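Long-range contact in peptide from Structure-specific endonuclease subunit SLX4 (Saccharomyces cerevisiae, PDB 6J0Y), which probably binds the scaffold protein Rtt107 through an Rtt107-interacting motif: residues P23-H28 against A52-V57. Numbering follows the deposited sequence.
Sequences PKLVKH and ADIQLV
The imidazole of His28 lies against Gln55, with Gln55 CA over one ring face, 4.2 Å above the plane and offset toward the rim. At the ring's edge, nearly in its plane, Gln55 OE1 accepts a hydrogen bond from His28 NE2 (2.7 Å). The ring and amide planes stand 72° apart, and the donor is tilted 21° out of the carbonyl plane. Gln55 CB lies beside His28 NE2 by the course of the backbone; with CG anti to the backbone N (chi1 -177°) and the chain extended beyond it, the amide carries on past the ring's rim, where OE1 meets NE2. An alanine in place of His28 would probably leave Gln55 OE1 without this donor and the amide freer to turn.

The backbones pair beside these side chains. Gln55 N donates a hydrogen bond to Val26 O (2.9 Å), and His28 N donates one to Asp53 O (2.8 Å). Between these two bonds, Lys27 and Ile54 form an antiparallel non-hydrogen-bonded pair, and Lys27 CG rests 3.8 Å from Ile54 CD1 on their shared face of the sheet. Farther along, where direct pairing gives way, a water accepts from Val26 N and donates to Gln55 O. Leu25 closes this end with apolar contacts, its CB near Ile54 CG2 and its CD2 4.1 Å from Val57 CG1.

Asp53 turns its carboxylate to Asn29 and Tyr31 through OD2, while Leu25, Ile54 and Val57 also pack against the chain of the other protein in the assembly. The contact thus lies where the loop before strand 27-32 enters the antiparallel sheet that this chain forms from three strands: strand 49-55 is central, pairing with 27-32 along one edge and with 8-14 along the other, through backbone hydrogen bonds such as that of Ile54 with Ile9.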
loop_
_atom_site.group_PDB
_atom_site.type_symbol
_atom_site.label_atom_id
_atom_site.label_comp_id
_atom_site.label_asym_id
_atom_site.label_seq_id
_atom_site.Cartn_x
_atom_site.Cartn_y
_atom_site.Cartn_z
ATOM N N PRO B 23 14.937 -18.818 23.592
ATOM C CA PRO B 23 15.391 -20.075 22.978
ATOM C C PRO B 23 14.235 -21.027 22.716
ATOM O O PRO B 23 14.422 -22.006 21.986
ATOM C CB PRO B 23 16.365 -20.657 24.014
ATOM C CG PRO B 23 16.026 -19.972 25.288
ATOM C CD PRO B 23 15.583 -18.591 24.907
ATOM N N LYS B 24 13.052 -20.775 23.275
ATOM C CA LYS B 24 11.911 -21.652 23.047
ATOM C C LYS B 24 11.219 -21.395 21.713
ATOM O O LYS B 24 10.402 -22.218 21.291
ATOM C CB LYS B 24 10.922 -21.517 24.209
ATOM C CG LYS B 24 11.429 -22.183 25.485
ATOM C CD LYS B 24 10.666 -21.765 26.733
ATOM C CE LYS B 24 11.232 -22.478 27.961
ATOM N NZ LYS B 24 10.675 -21.979 29.254
ATOM N N LEU B 25 11.531 -20.290 21.040
ATOM C CA LEU B 25 11.053 -20.063 19.685
ATOM C C LEU B 25 11.882 -20.875 18.693
ATOM O O LEU B 25 13.108 -20.959 18.813
ATOM C CB LEU B 25 11.130 -18.573 19.334
ATOM C CG LEU B 25 10.243 -17.614 20.141
ATOM C CD1 LEU B 25 10.587 -16.156 19.832
ATOM C CD2 LEU B 25 8.771 -17.869 19.868
ATOM N N VAL B 26 11.210 -21.465 17.710
ATOM C CA VAL B 26 11.875 -22.244 16.666
ATOM C C VAL B 26 12.204 -21.317 15.503
ATOM O O VAL B 26 11.302 -20.726 14.896
ATOM C CB VAL B 26 10.996 -23.419 16.207
ATOM C CG1 VAL B 26 11.637 -24.138 15.030
ATOM C CG2 VAL B 26 10.757 -24.380 17.355
ATOM N N LYS B 27 13.498 -21.171 15.201
ATOM C CA LYS B 27 13.958 -20.366 14.076
ATOM C C LYS B 27 14.084 -21.252 12.843
ATOM O O LYS B 27 14.885 -22.192 12.835
ATOM C CB LYS B 27 15.309 -19.719 14.383
ATOM C CG LYS B 27 15.330 -18.807 15.596
ATOM C CD LYS B 27 16.760 -18.638 16.103
ATOM C CE LYS B 27 16.863 -17.540 17.152
ATOM N NZ LYS B 27 18.162 -17.567 17.888
ATOM N N HIS B 28 13.315 -20.945 11.797
ATOM C CA HIS B 28 13.496 -21.658 10.532
ATOM C C HIS B 28 14.775 -21.217 9.839
ATOM O O HIS B 28 15.551 -22.050 9.353
ATOM C CB HIS B 28 12.299 -21.438 9.606
ATOM C CG HIS B 28 11.077 -22.195 10.023
ATOM N ND1 HIS B 28 9.852 -22.024 9.417
ATOM C CD2 HIS B 28 10.900 -23.139 10.975
ATOM C CE1 HIS B 28 8.969 -22.828 9.982
ATOM N NE2 HIS B 28 9.579 -23.519 10.929
ATOM N N ALA B 52 14.822 -12.867 10.922
ATOM C CA ALA B 52 14.581 -14.234 11.363
ATOM C C ALA B 52 13.193 -14.678 10.920
ATOM O O ALA B 52 12.218 -13.931 11.060
ATOM C CB ALA B 52 14.711 -14.346 12.883
ATOM N N ASP B 53 13.108 -15.893 10.375
ATOM C CA ASP B 53 11.825 -16.553 10.144
ATOM C C ASP B 53 11.512 -17.366 11.389
ATOM O O ASP B 53 12.198 -18.352 11.674
ATOM C CB ASP B 53 11.875 -17.470 8.922
ATOM C CG ASP B 53 12.073 -16.721 7.636
ATOM O OD1 ASP B 53 11.513 -15.601 7.490
ATOM O OD2 ASP B 53 12.789 -17.261 6.764
ATOM N N ILE B 54 10.481 -16.963 12.124
ATOM C CA ILE B 54 10.145 -17.565 13.405
ATOM C C ILE B 54 8.887 -18.398 13.202
ATOM O O ILE B 54 7.860 -17.881 12.746
ATOM C CB ILE B 54 9.942 -16.493 14.489
ATOM C CG1 ILE B 54 11.208 -15.632 14.650
ATOM C CG2 ILE B 54 9.508 -17.138 15.807
ATOM C CD1 ILE B 54 12.390 -16.369 15.248
ATOM N N GLN B 55 8.959 -19.690 13.522
ATOM C CA GLN B 55 7.780 -20.540 13.407
ATOM C C GLN B 55 6.673 -20.101 14.365
ATOM O O GLN B 55 6.926 -19.788 15.535
ATOM C CB GLN B 55 8.167 -21.996 13.690
ATOM C CG GLN B 55 7.058 -22.995 13.529
ATOM C CD GLN B 55 7.584 -24.407 13.682
ATOM O OE1 GLN B 55 8.221 -24.939 12.778
ATOM N NE2 GLN B 55 7.358 -25.000 14.844
ATOM N N LEU B 56 5.428 -20.111 13.875
ATOM C CA LEU B 56 4.279 -19.874 14.746
ATOM C C LEU B 56 4.243 -20.902 15.871
ATOM O O LEU B 56 4.463 -22.095 15.648
ATOM C CB LEU B 56 2.969 -19.945 13.954
ATOM C CG LEU B 56 2.643 -18.898 12.888
ATOM C CD1 LEU B 56 1.267 -19.193 12.276
ATOM C CD2 LEU B 56 2.663 -17.492 13.480
ATOM N N VAL B 57 3.970 -20.439 17.093
ATOM C CA VAL B 57 3.950 -21.353 18.229
ATOM C C VAL B 57 2.742 -22.274 18.110
ATOM O O VAL B 57 1.676 -21.872 17.624
ATOM C CB VAL B 57 3.949 -20.586 19.564
ATOM C CG1 VAL B 57 5.110 -19.596 19.614
ATOM C CG2 VAL B 57 2.635 -19.875 19.775
HETATM O O HOH W 1 8.300 -21.047 17.437
#